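Local coordinates for protein phosphotriesterase, putative (Deinococcus radiodurans, PDB 4J35) that probably hydrolyses lactones with two divalent metal ions per subunit, as a phosphotriesterase-family enzyme, here engineered for organophosphate hydrolysis and carrying cobalt, at residues Val222-Asp227 with Thr248-Glu253; Glu216-Gly221 with Ala256-Leu261; His23-Leu28 with Ala47-Thr52; Glu51-Leu56 with Arg80-Ala85; Glu122-Glu127 with Phe159-Arg164. The protein carries 7 engineered substitutions. One frame throughout, in Å; residues are numbered along the deposited sequence.

Contact 1. Residues Val222-Asp227 with Thr248-Glu253; sequences VSIAFD and TTLLGE
Leu250 aims its CG away from its own carbonyl carbon, chi1 -68°, and with chi2 at 174° carries CD1 straight on toward the strand, where Ile224 and Phe226 wait for it. Phe226 has a similar first torsion, -75°, which lays its ring out on the helix side. The single methyl CD1 of Leu250 then does all the touching. It comes to the rim of the Phe226 ring, near the ring plane, with CZ 4.0 Å from CD1. It also meets the end of the isoleucine chain, where Ile224 CD1 stands 4.3 Å from Leu250 CD1. Ile224 and Phe226 are two residues apart, so both project from the same side of strand 223-226, and the leucine methyl touches both. No hydrogen bond crosses here; the backbones stay well apart, with the CA atoms of Ile224 and Leu250 separated by 11.0 Å. Leu259 touches both Ile224 and Leu250, and the ring of His214 meets that of Phe226 at a shallow angle, so the three residues are buried, with Leu259 and His214 packed round them. This is the packing of an outer helix on its strand in a beta-alpha-beta unit, strand 223-226, helix 240-251 and strand 259-261, of a TIM barrel.

Contact 2. Residues Glu216-Gly221 with Ala256-Leu261; sequences ETLRHG and ADRLLL
Leu218 and Arg258 meet in a partly buried, water-assisted contact at the N-terminal end of the strands of the TIM barrel, away from the metal site. Helix 211-218 is finishing on one side, and on the other the chain is about to enter strand 259-261. Leu218 closes the gap with one branch: its CD2 methyl presses on Arg258 CB at 3.6 Å, the two side chains slanting past each other. After that first carbon the arginine bends, chi2 -74°, and brings its guanidinium over to the turn that follows the helix. That turn, type I from Leu218 to Gly221, is closed by Gly221 N bonding to Leu218 O at 3.0 Å, and Gly221 then takes a positive phi of 90°, a conformation that favours glycine. Arg258 NH1 comes within 3.5 Å of Gly221 O, but the angle is too poor for a hydrogen bond. The polar link runs through a water instead, which makes the Leu218 carbonyl and the guanidinium partners without direct contact. A leucine in place of Arg258 would probably cost the water the N-H it accepts from and leave Leu218 O without its bridge to the strand side. Tyr255 also touches Leu218. The water donates to Leu218 O at 2.9 Å and accepts from Arg258 NH1, also at 2.9 Å, at the edge of the guanidinium and in its plane.

Contact 3. Residues His23-Leu28 with Ala47-Thr52; sequences HVIFGL and ASCTET. Engineered in segment 23-28: Leu28 (natural residue Tyr). With CO (cobalt (II) ion), chain C.
Two rings project from the segment whose Val24 packs on Cys49, and they touch each other: on one face of the His23 ring lies Phe26 CD2, 3.4 Å above the plane and displaced toward the rim, while the edge of the Phe26 ring has Leu28 CD2 in its plane, Leu28 being an engineered residue. His23 NE2 binds a cobalt ion at 2.0 Å, and ND1 is hydrogen-bonded to Thr68 OG1, which fixes the rotation of the ring. His21, Asp264 and Lys143, the last probably carboxylated, complete this cobalt site. One residue on, the chain faces the helix instead. Val24 CG1 stands anti to the backbone N, chi1 179°, and reaches Cys49 SG at 3.5 Å; the sulfur also lies 3.7 Å from Val24 O. A looser touch comes from Ile25, whose CG2 is 4.4 Å from Cys49 SG. Phe78 of helix 76-86 packs on both Ile25 and Cys49. The first barrel strand thus offers nitrogen to the metal and methyl groups to helix 42-58, and with no hydrogen bond crossing between the segments, the buried thiol meets the strand by van der Waals contact, chiefly with the methyls of Val24 and Ile25.

Contact 4. Residues Glu51-Leu56 with Arg80-Ala85; sequences ETARAL and REVSEA
Between residues 51-56 and 80-85 the backbones come nearest at Ala53 and Val82, whose CA atoms are 7.7 Å apart. The small alanine suits that spacing: its CB points at the other helix and meets one branch of the valine, Val82 CG1 lying 4.3 Å from Ala53 CB. That branch is the one set anti to the valine's backbone N, chi1 175°; elsewhere the same side chain packs on Leu46 and Cys49, further back along helix 42-58. The helices are 42-58 and 76-86, consecutive outer helices of the TIM barrel, with strand 61-66 between them in the chain, so the contact joins neighbours in the ring of helices around the barrel. Toward the surface the contact turns polar. Arg54, exposed, runs its chain out extended from CG to NE and offers its guanidinium to a backbone carbonyl, NH2 giving a weak hydrogen bond of 3.1 Å to Ala85 O. At 124° the bond is strongly bent, and the carbonyl approaches the guanidinium obliquely. Ala85 belongs to the last turn of helix 76-86, the end that carries partial negative charge, and a cation there would probably be favoured. Thr86, the last residue of that helix, touches both Ala53 and Arg54. Glu81 OE2, on the helix of Val82, is hydrogen-bonded to His42 NE2, at the start of helix 42-58.

Contact 5. Residues Glu122-Glu127 with Phe159-Arg164; sequences EMMRTE and FRAAAR
Met124 points its whole side chain at the opposite helix, and its sulfur comes nearest. With chi2 at 174° and chi3 at 175° the chain is fully extended beyond CG, laying SD against the backbone where Ala161 passes into Ala162 and CE beside the Ala162 methyl. The nearest atom is Ala162 N, 3.7 Å from SD. The two alanine methyls are met by the same sulfur: Ala162 CB is 4.1 Å from Met124 SD and Ala161 CB 4.2 Å from it. Small side chains let the thioether come this near to the helix backbone, and the CA atoms of Met124 and Ala162 stand 7.2 Å apart. All three residues are buried, with Val165 also touching the methionine. Within the first helix, Arg125 turns back on Glu122 in a salt bridge, NH2 to OE1 at 2.9 Å, nearly straight and in the guanidinium plane. Across the groove Arg164 makes a cation-pi contact with Tyr121; its charge is opposite to that of Glu122, but Arg164 NH1 and Glu122 OE2 remain 5.7 Å apart and do not pair. Away from the metals, this is helix-to-helix packing, 116-129 against 153-169, on the outside of a TIM barrel.

The five contacts are spread round one TIM barrel. Contacts 1 and 2, centres 6 Å apart, share a sheet: Ile224 N lies 2.9 Å from Arg258 O and Phe226 N 3.0 Å from Leu260 O, both probable hydrogen bonds, and contact 1 is nested in the loop that contact 2 closes. Contacts 3 and 4, centres 9 Å apart, both use helix 42-58, and Cys49 CB packs on Val82 CG2 at 4.0 Å. Contact 5 stands alone, its centre 24 to 29 Å from the other centres. Only contact 3 holds a metal ligand; the Phe226 side chain of contact 1 remains about 13 Å from a cobalt ion.

Contact 1. Residues Val222-Asp227 with Thr248-Glu253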
# COMPACT_ATOMS: atom_id res chain seq x y z
N VAL A 222 14.53 5.53 -5.13
CA VAL A 222 13.38 4.96 -4.45
C VAL A 222 13.13 3.55 -4.95
O VAL A 222 13.67 3.11 -5.97
CB VAL A 222 12.07 5.81 -4.62
CG1 VAL A 222 12.26 7.24 -4.01
CG2 VAL A 222 11.63 5.89 -6.10
N SER A 223 12.27 2.85 -4.23
CA SER A 223 11.75 1.60 -4.75
C SER A 223 10.36 1.78 -5.40
O SER A 223 9.68 2.79 -5.22
CB SER A 223 11.68 0.62 -3.60
OG SER A 223 12.96 0.37 -3.08
N ILE A 224 9.92 0.76 -6.16
CA ILE A 224 8.66 0.89 -6.84
C ILE A 224 7.95 -0.43 -6.67
O ILE A 224 8.63 -1.45 -6.61
CB ILE A 224 8.84 1.23 -8.32
CG1 ILE A 224 9.65 0.20 -9.05
CG2 ILE A 224 9.58 2.58 -8.44
CD1 ILE A 224 9.57 0.35 -10.60
N ALA A 225 6.64 -0.34 -6.58
CA ALA A 225 5.83 -1.57 -6.38
C ALA A 225 4.91 -1.78 -7.54
O ALA A 225 4.17 -0.88 -7.95
CB ALA A 225 5.03 -1.42 -5.15
N PHE A 226 4.91 -3.02 -8.02
CA PHE A 226 3.91 -3.55 -8.92
C PHE A 226 2.92 -4.16 -7.93
O PHE A 226 3.07 -5.33 -7.54
CB PHE A 226 4.56 -4.61 -9.81
CG PHE A 226 5.45 -4.04 -10.90
CD1 PHE A 226 6.58 -3.29 -10.60
CD2 PHE A 226 5.14 -4.26 -12.23
CE1 PHE A 226 7.36 -2.80 -11.60
CE2 PHE A 226 5.91 -3.77 -13.23
CZ PHE A 226 7.03 -3.01 -12.92
N ASP A 227 1.97 -3.36 -7.45
CA ASP A 227 1.21 -3.78 -6.30
C ASP A 227 -0.30 -3.94 -6.53
O ASP A 227 -1.05 -4.01 -5.56
CB ASP A 227 1.47 -2.86 -5.12
CG ASP A 227 1.21 -1.39 -5.46
OD1 ASP A 227 0.57 -1.12 -6.48
OD2 ASP A 227 1.70 -0.51 -4.72
N THR A 248 10.23 -8.28 -15.95
CA THR A 248 11.36 -9.13 -16.32
C THR A 248 12.46 -8.26 -16.95
O THR A 248 13.64 -8.49 -16.72
CB THR A 248 10.96 -10.30 -17.24
OG1 THR A 248 10.27 -9.83 -18.40
CG2 THR A 248 10.06 -11.25 -16.48
N THR A 249 12.04 -7.27 -17.73
CA THR A 249 12.94 -6.28 -18.30
C THR A 249 13.74 -5.58 -17.21
O THR A 249 14.97 -5.37 -17.35
CB THR A 249 12.14 -5.22 -19.05
OG1 THR A 249 11.46 -5.84 -20.14
CG2 THR A 249 13.04 -4.10 -19.57
N LEU A 250 13.06 -5.16 -16.15
CA LEU A 250 13.69 -4.34 -15.11
C LEU A 250 14.60 -5.21 -14.27
O LEU A 250 15.69 -4.83 -13.89
CB LEU A 250 12.65 -3.64 -14.24
CG LEU A 250 11.81 -2.55 -14.91
CD1 LEU A 250 10.76 -2.06 -13.98
CD2 LEU A 250 12.74 -1.34 -15.24
N LEU A 251 14.17 -6.44 -14.01
CA LEU A 251 15.01 -7.39 -13.30
C LEU A 251 16.32 -7.66 -14.04
O LEU A 251 17.38 -7.83 -13.42
CB LEU A 251 14.23 -8.73 -13.13
CG LEU A 251 13.12 -8.66 -12.08
CD1 LEU A 251 12.12 -9.91 -12.18
CD2 LEU A 251 13.75 -8.63 -10.70
N GLY A 252 16.22 -7.65 -15.37
CA GLY A 252 17.31 -7.96 -16.26
C GLY A 252 18.28 -6.78 -16.32
O GLY A 252 19.36 -6.91 -16.87
N GLU A 253 17.88 -5.66 -15.75
CA GLU A 253 18.69 -4.45 -15.72
C GLU A 253 19.20 -4.21 -14.30
O GLU A 253 19.67 -3.14 -13.98
CB GLU A 253 17.90 -3.26 -16.24
CG GLU A 253 17.47 -3.34 -17.72
CD GLU A 253 16.45 -2.28 -18.10
OE1 GLU A 253 15.94 -1.61 -17.18
OE2 GLU A 253 16.15 -2.09 -19.30

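Contact 2. Residues Glu216-Gly221 with Ala256-Leu261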
# COMPACT_ATOMS: atom_id res chain seq x y z
N GLU A 216 12.85 5.99 -15.05
CA GLU A 216 12.92 7.37 -14.58
C GLU A 216 12.62 7.53 -13.09
O GLU A 216 13.27 8.30 -12.40
CB GLU A 216 11.98 8.25 -15.37
CG GLU A 216 12.15 9.68 -15.01
CD GLU A 216 11.25 10.59 -15.82
OE1 GLU A 216 10.57 10.07 -16.73
OE2 GLU A 216 11.24 11.81 -15.52
N THR A 217 11.62 6.81 -12.58
CA THR A 217 11.34 6.85 -11.17
C THR A 217 12.49 6.30 -10.34
O THR A 217 12.84 6.88 -9.29
CB THR A 217 10.01 6.00 -10.86
OG1 THR A 217 8.97 6.45 -11.73
CG2 THR A 217 9.56 6.21 -9.45
N LEU A 218 13.07 5.19 -10.82
CA LEU A 218 14.07 4.41 -10.08
C LEU A 218 15.36 5.24 -9.94
O LEU A 218 16.15 5.07 -9.03
CB LEU A 218 14.41 3.12 -10.79
CG LEU A 218 13.27 2.09 -10.54
CD1 LEU A 218 13.36 0.99 -11.54
CD2 LEU A 218 13.42 1.57 -9.13
N ARG A 219 15.51 6.13 -10.88
CA ARG A 219 16.62 7.10 -10.88
C ARG A 219 16.79 7.89 -9.55
O ARG A 219 17.88 8.38 -9.24
CB ARG A 219 16.39 8.06 -12.04
CG ARG A 219 17.49 9.03 -12.30
CD ARG A 219 18.48 8.42 -13.28
NE ARG A 219 18.07 8.62 -14.67
CZ ARG A 219 18.62 9.52 -15.50
NH1 ARG A 219 19.61 10.31 -15.09
NH2 ARG A 219 18.17 9.62 -16.74
N HIS A 220 15.70 8.04 -8.78
CA HIS A 220 15.72 8.85 -7.57
C HIS A 220 16.13 8.07 -6.36
O HIS A 220 16.21 8.62 -5.26
CB HIS A 220 14.35 9.51 -7.36
CG HIS A 220 14.03 10.53 -8.40
ND1 HIS A 220 13.22 10.26 -9.48
CD2 HIS A 220 14.48 11.79 -8.57
CE1 HIS A 220 13.15 11.34 -10.25
NE2 HIS A 220 13.92 12.28 -9.72
N GLY A 221 16.38 6.78 -6.59
CA GLY A 221 16.88 5.89 -5.56
C GLY A 221 15.77 5.21 -4.78
O GLY A 221 16.06 4.47 -3.83
N ALA A 256 16.53 -5.58 -9.02
CA ALA A 256 15.75 -6.46 -8.16
C ALA A 256 15.68 -5.86 -6.79
O ALA A 256 14.67 -6.03 -6.12
CB ALA A 256 16.32 -7.88 -8.10
N ASP A 257 16.70 -5.11 -6.36
CA ASP A 257 16.65 -4.65 -4.97
C ASP A 257 15.83 -3.34 -4.83
O ASP A 257 15.79 -2.77 -3.76
CB ASP A 257 18.04 -4.51 -4.32
CG ASP A 257 18.91 -3.52 -5.04
OD1 ASP A 257 18.50 -3.11 -6.15
OD2 ASP A 257 20.01 -3.17 -4.51
N ARG A 258 15.18 -2.91 -5.90
CA ARG A 258 14.25 -1.79 -5.82
C ARG A 258 12.81 -2.09 -6.29
O ARG A 258 12.01 -1.17 -6.44
CB ARG A 258 14.78 -0.62 -6.64
CG ARG A 258 16.21 -0.24 -6.23
CD ARG A 258 16.23 0.48 -4.90
NE ARG A 258 17.53 0.39 -4.24
CZ ARG A 258 18.54 1.24 -4.40
NH1 ARG A 258 18.42 2.30 -5.20
NH2 ARG A 258 19.68 1.05 -3.75
N LEU A 259 12.50 -3.39 -6.50
CA LEU A 259 11.18 -3.78 -6.98
C LEU A 259 10.43 -4.58 -5.92
O LEU A 259 11.01 -5.47 -5.29
CB LEU A 259 11.30 -4.69 -8.22
CG LEU A 259 12.08 -4.12 -9.42
CD1 LEU A 259 12.38 -5.22 -10.40
CD2 LEU A 259 11.31 -2.97 -10.10
N LEU A 260 9.15 -4.24 -5.73
CA LEU A 260 8.31 -4.98 -4.79
C LEU A 260 7.01 -5.39 -5.45
O LEU A 260 6.63 -4.88 -6.49
CB LEU A 260 8.04 -4.15 -3.54
CG LEU A 260 9.28 -3.96 -2.67
CD1 LEU A 260 9.99 -2.62 -3.02
CD2 LEU A 260 8.91 -4.03 -1.21
N LEU A 261 6.32 -6.34 -4.82
CA LEU A 261 5.17 -7.03 -5.45
C LEU A 261 3.99 -7.15 -4.49
O LEU A 261 4.17 -7.56 -3.36
CB LEU A 261 5.58 -8.45 -5.87
CG LEU A 261 6.80 -8.62 -6.78
CD1 LEU A 261 7.14 -10.13 -6.89
CD2 LEU A 261 6.58 -8.03 -8.16
O HOH W 1 16.24 3.04 -7.02

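Contact 3. Residues His23-Leu28 with Ala47-Thr52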
# COMPACT_ATOMS: atom_id res chain seq x y z
N HIS A 23 -5.28 -4.42 1.62
CA HIS A 23 -6.33 -3.79 2.41
C HIS A 23 -7.12 -4.91 3.13
O HIS A 23 -7.91 -5.59 2.50
CB HIS A 23 -7.23 -2.93 1.48
CG HIS A 23 -6.48 -1.76 0.87
ND1 HIS A 23 -6.13 -0.66 1.62
CD2 HIS A 23 -5.97 -1.54 -0.37
CE1 HIS A 23 -5.47 0.20 0.87
NE2 HIS A 23 -5.30 -0.32 -0.34
N VAL A 24 -6.88 -5.11 4.43
CA VAL A 24 -7.65 -6.14 5.19
C VAL A 24 -9.15 -5.79 5.14
O VAL A 24 -9.98 -6.62 4.77
CB VAL A 24 -7.15 -6.28 6.65
CG1 VAL A 24 -7.98 -7.32 7.43
CG2 VAL A 24 -5.65 -6.67 6.69
N ILE A 25 -9.51 -4.57 5.51
CA ILE A 25 -10.83 -4.03 5.20
C ILE A 25 -10.70 -2.70 4.45
O ILE A 25 -9.67 -2.03 4.51
CB ILE A 25 -11.70 -3.83 6.45
CG1 ILE A 25 -11.11 -2.74 7.34
CG2 ILE A 25 -11.86 -5.13 7.19
CD1 ILE A 25 -11.87 -2.57 8.67
N PHE A 26 -11.72 -2.36 3.68
CA PHE A 26 -11.67 -1.15 2.90
C PHE A 26 -13.06 -0.64 2.58
O PHE A 26 -13.93 -1.43 2.16
CB PHE A 26 -10.93 -1.42 1.59
CG PHE A 26 -10.61 -0.17 0.82
CD1 PHE A 26 -11.51 0.35 -0.09
CD2 PHE A 26 -9.39 0.46 0.98
CE1 PHE A 26 -11.20 1.51 -0.80
CE2 PHE A 26 -9.08 1.62 0.27
CZ PHE A 26 -9.99 2.14 -0.62
N GLY A 27 -13.25 0.67 2.74
CA GLY A 27 -14.47 1.36 2.32
C GLY A 27 -14.14 2.62 1.56
O GLY A 27 -13.33 3.40 2.03
N LEU A 28 -14.74 2.80 0.39
CA LEU A 28 -14.65 4.06 -0.33
C LEU A 28 -15.35 5.15 0.45
O LEU A 28 -16.42 4.92 1.01
CB LEU A 28 -15.28 3.93 -1.70
CG LEU A 28 -14.51 2.98 -2.64
CD1 LEU A 28 -15.42 2.55 -3.80
CD2 LEU A 28 -13.18 3.61 -3.13
N ALA A 47 -13.94 -13.47 10.78
CA ALA A 47 -13.81 -14.83 10.28
C ALA A 47 -13.15 -14.85 8.91
O ALA A 47 -12.23 -15.63 8.67
CB ALA A 47 -15.19 -15.51 10.23
N SER A 48 -13.63 -14.00 8.01
CA SER A 48 -13.12 -14.00 6.65
C SER A 48 -11.65 -13.58 6.59
O SER A 48 -10.83 -14.20 5.91
CB SER A 48 -13.98 -13.07 5.80
OG SER A 48 -13.60 -13.13 4.44
N CYS A 49 -11.31 -12.52 7.32
CA CYS A 49 -9.95 -11.97 7.35
C CYS A 49 -8.93 -12.91 8.01
O CYS A 49 -7.81 -13.03 7.53
CB CYS A 49 -9.95 -10.60 8.05
SG CYS A 49 -10.82 -9.38 7.12
N THR A 50 -9.31 -13.59 9.10
CA THR A 50 -8.44 -14.59 9.73
C THR A 50 -8.24 -15.83 8.85
O THR A 50 -7.18 -16.45 8.85
CB THR A 50 -8.98 -15.06 11.10
OG1 THR A 50 -10.27 -15.64 10.92
CG2 THR A 50 -9.04 -13.92 12.11
N GLU A 51 -9.29 -16.22 8.13
CA GLU A 51 -9.18 -17.30 7.15
C GLU A 51 -8.09 -16.91 6.11
O GLU A 51 -7.20 -17.71 5.77
CB GLU A 51 -10.57 -17.51 6.53
CG GLU A 51 -10.78 -18.72 5.62
CD GLU A 51 -10.92 -20.06 6.39
OE1 GLU A 51 -10.80 -20.05 7.64
OE2 GLU A 51 -11.16 -21.11 5.73
N THR A 52 -8.16 -15.68 5.62
CA THR A 52 -7.23 -15.22 4.58
C THR A 52 -5.82 -15.13 5.15
O THR A 52 -4.83 -15.54 4.51
CB THR A 52 -7.67 -13.86 4.00
OG1 THR A 52 -8.86 -14.04 3.24
CG2 THR A 52 -6.57 -13.25 3.09
CO CO C . -4.48 0.42 -1.95

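Contact 4. Residues Glu51-Leu56 with Arg80-Ala85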
# COMPACT_ATOMS: atom_id res chain seq x y z
N GLU A 51 -9.29 -16.22 8.13
CA GLU A 51 -9.18 -17.30 7.15
C GLU A 51 -8.09 -16.91 6.11
O GLU A 51 -7.20 -17.71 5.77
CB GLU A 51 -10.57 -17.51 6.53
CG GLU A 51 -10.78 -18.72 5.62
CD GLU A 51 -10.92 -20.06 6.39
OE1 GLU A 51 -10.80 -20.05 7.64
OE2 GLU A 51 -11.16 -21.11 5.73
N THR A 52 -8.16 -15.68 5.62
CA THR A 52 -7.23 -15.22 4.58
C THR A 52 -5.82 -15.13 5.15
O THR A 52 -4.83 -15.54 4.51
CB THR A 52 -7.67 -13.86 4.00
OG1 THR A 52 -8.86 -14.04 3.24
CG2 THR A 52 -6.57 -13.25 3.09
N ALA A 53 -5.70 -14.61 6.37
CA ALA A 53 -4.41 -14.55 7.02
C ALA A 53 -3.81 -15.95 7.14
O ALA A 53 -2.61 -16.16 6.99
CB ALA A 53 -4.52 -13.93 8.39
N ARG A 54 -4.64 -16.93 7.47
CA ARG A 54 -4.10 -18.27 7.59
C ARG A 54 -3.59 -18.80 6.27
O ARG A 54 -2.59 -19.51 6.24
CB ARG A 54 -5.16 -19.22 8.15
CG ARG A 54 -5.38 -18.98 9.58
CD ARG A 54 -6.47 -19.88 10.20
NE ARG A 54 -6.80 -19.39 11.54
CZ ARG A 54 -5.93 -19.25 12.53
NH1 ARG A 54 -4.66 -19.58 12.35
NH2 ARG A 54 -6.31 -18.77 13.70
N ALA A 55 -4.31 -18.51 5.19
CA ALA A 55 -3.88 -18.94 3.88
C ALA A 55 -2.53 -18.31 3.50
O ALA A 55 -1.70 -18.91 2.81
CB ALA A 55 -4.92 -18.60 2.85
N LEU A 56 -2.30 -17.09 3.94
CA LEU A 56 -1.05 -16.42 3.64
C LEU A 56 0.08 -17.03 4.43
O LEU A 56 1.14 -17.34 3.90
CB LEU A 56 -1.17 -14.90 3.94
CG LEU A 56 -2.01 -14.13 2.94
CD1 LEU A 56 -2.31 -12.66 3.41
CD2 LEU A 56 -1.31 -14.10 1.59
N ARG A 80 -5.45 -5.42 14.64
CA ARG A 80 -4.81 -6.10 15.78
C ARG A 80 -5.51 -7.40 16.15
O ARG A 80 -4.86 -8.40 16.45
CB ARG A 80 -4.73 -5.17 17.00
CG ARG A 80 -4.05 -5.80 18.21
CD ARG A 80 -3.61 -4.75 19.21
NE ARG A 80 -4.75 -4.09 19.84
CZ ARG A 80 -4.67 -3.12 20.74
NH1 ARG A 80 -3.49 -2.68 21.14
NH2 ARG A 80 -5.78 -2.60 21.24
N GLU A 81 -6.84 -7.41 16.10
CA GLU A 81 -7.57 -8.65 16.34
C GLU A 81 -7.18 -9.74 15.37
O GLU A 81 -7.02 -10.89 15.75
CB GLU A 81 -9.08 -8.46 16.20
CG GLU A 81 -9.73 -7.65 17.27
CD GLU A 81 -11.24 -7.60 17.07
OE1 GLU A 81 -11.88 -8.68 16.99
OE2 GLU A 81 -11.77 -6.48 16.97
N VAL A 82 -7.08 -9.37 14.09
CA VAL A 82 -6.74 -10.34 13.05
C VAL A 82 -5.32 -10.87 13.27
O VAL A 82 -5.08 -12.06 13.15
CB VAL A 82 -6.86 -9.70 11.64
CG1 VAL A 82 -6.39 -10.67 10.57
CG2 VAL A 82 -8.30 -9.26 11.38
N SER A 83 -4.39 -9.96 13.58
CA SER A 83 -3.00 -10.33 13.85
C SER A 83 -2.85 -11.24 15.06
O SER A 83 -2.14 -12.25 15.00
CB SER A 83 -2.13 -9.07 14.07
OG SER A 83 -0.77 -9.43 14.25
N GLU A 84 -3.50 -10.88 16.16
CA GLU A 84 -3.42 -11.65 17.40
C GLU A 84 -4.11 -13.01 17.27
O GLU A 84 -3.76 -13.97 17.97
CB GLU A 84 -4.03 -10.87 18.57
CG GLU A 84 -3.23 -9.64 19.01
CD GLU A 84 -3.89 -8.86 20.15
OE1 GLU A 84 -5.06 -9.16 20.48
OE2 GLU A 84 -3.24 -7.95 20.71
N ALA A 85 -5.08 -13.12 16.37
CA ALA A 85 -5.77 -14.39 16.18
C ALA A 85 -4.95 -15.38 15.33
O ALA A 85 -5.08 -16.58 15.48
CB ALA A 85 -7.14 -14.16 15.57

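Contact 5. Residues Glu122-Glu127 with Phe159-Arg164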
# COMPACT_ATOMS: atom_id res chain seq x y z
N GLU A 122 1.23 17.04 12.32
CA GLU A 122 1.03 16.66 13.73
C GLU A 122 0.27 15.35 13.83
O GLU A 122 0.57 14.50 14.67
CB GLU A 122 0.24 17.72 14.49
CG GLU A 122 0.98 19.01 14.71
CD GLU A 122 2.20 18.86 15.62
OE1 GLU A 122 2.31 17.86 16.37
OE2 GLU A 122 3.07 19.77 15.60
N MET A 123 -0.74 15.20 12.98
CA MET A 123 -1.48 13.92 12.94
C MET A 123 -0.56 12.77 12.56
O MET A 123 -0.54 11.70 13.20
CB MET A 123 -2.64 14.04 11.93
CG MET A 123 -3.31 12.70 11.61
SD MET A 123 -4.51 12.91 10.27
CE MET A 123 -3.39 12.73 8.88
N MET A 124 0.21 12.94 11.50
CA MET A 124 1.07 11.85 11.08
C MET A 124 2.06 11.53 12.19
O MET A 124 2.27 10.36 12.52
CB MET A 124 1.81 12.21 9.80
CG MET A 124 0.93 12.20 8.57
SD MET A 124 1.84 12.81 7.13
CE MET A 124 0.61 12.53 5.86
N ARG A 125 2.68 12.56 12.76
CA ARG A 125 3.74 12.34 13.73
C ARG A 125 3.18 11.60 14.92
O ARG A 125 3.79 10.66 15.42
CB ARG A 125 4.35 13.67 14.19
CG ARG A 125 5.54 13.45 15.15
CD ARG A 125 6.02 14.72 15.81
NE ARG A 125 4.94 15.46 16.47
CZ ARG A 125 4.38 15.12 17.63
NH1 ARG A 125 4.78 14.03 18.28
NH2 ARG A 125 3.40 15.86 18.15
N THR A 126 2.00 12.02 15.38
CA THR A 126 1.37 11.44 16.56
C THR A 126 1.01 9.98 16.31
O THR A 126 1.18 9.10 17.17
CB THR A 126 0.10 12.21 16.96
OG1 THR A 126 0.44 13.56 17.32
CG2 THR A 126 -0.62 11.53 18.13
N GLU A 127 0.49 9.70 15.12
CA GLU A 127 0.05 8.33 14.86
C GLU A 127 1.24 7.38 14.66
O GLU A 127 1.14 6.19 14.96
CB GLU A 127 -0.96 8.31 13.69
CG GLU A 127 -2.27 9.01 14.03
CD GLU A 127 -3.37 8.85 12.97
OE1 GLU A 127 -3.03 8.66 11.78
OE2 GLU A 127 -4.56 8.88 13.35
N PHE A 159 2.38 15.54 1.10
CA PHE A 159 3.76 15.19 0.75
C PHE A 159 4.74 15.95 1.64
O PHE A 159 5.73 15.36 2.11
CB PHE A 159 4.05 15.43 -0.75
CG PHE A 159 3.56 14.33 -1.66
CD1 PHE A 159 2.20 14.08 -1.82
CD2 PHE A 159 4.46 13.54 -2.38
CE1 PHE A 159 1.73 13.07 -2.65
CE2 PHE A 159 4.01 12.52 -3.22
CZ PHE A 159 2.65 12.28 -3.36
N ARG A 160 4.50 17.24 1.88
CA ARG A 160 5.48 17.99 2.66
C ARG A 160 5.40 17.60 4.13
O ARG A 160 6.42 17.49 4.79
CB ARG A 160 5.31 19.54 2.49
CG ARG A 160 5.56 20.02 1.05
CD ARG A 160 5.64 21.56 0.93
NE ARG A 160 4.37 22.22 1.17
CZ ARG A 160 3.45 22.46 0.24
NH1 ARG A 160 3.64 22.08 -1.02
NH2 ARG A 160 2.32 23.08 0.57
N ALA A 161 4.20 17.36 4.63
CA ALA A 161 4.07 16.89 6.02
C ALA A 161 4.72 15.51 6.20
O ALA A 161 5.40 15.27 7.20
CB ALA A 161 2.62 16.84 6.43
N ALA A 162 4.50 14.59 5.26
CA ALA A 162 5.13 13.28 5.33
C ALA A 162 6.67 13.34 5.28
O ALA A 162 7.35 12.62 6.01
CB ALA A 162 4.61 12.40 4.20
N ALA A 163 7.22 14.18 4.40
CA ALA A 163 8.69 14.25 4.28
C ALA A 163 9.30 14.66 5.62
O ALA A 163 10.33 14.15 6.06
CB ALA A 163 9.10 15.19 3.15
N ARG A 164 8.63 15.58 6.30
CA ARG A 164 9.08 16.03 7.60
C ARG A 164 9.03 14.93 8.65
O ARG A 164 9.97 14.73 9.40
CB ARG A 164 8.21 17.21 8.02
CG ARG A 164 8.52 17.77 9.34
CD ARG A 164 7.71 19.02 9.52
NE ARG A 164 8.06 19.76 10.72
CZ ARG A 164 7.25 20.65 11.31
NH1 ARG A 164 6.02 20.89 10.81
NH2 ARG A 164 7.68 21.28 12.40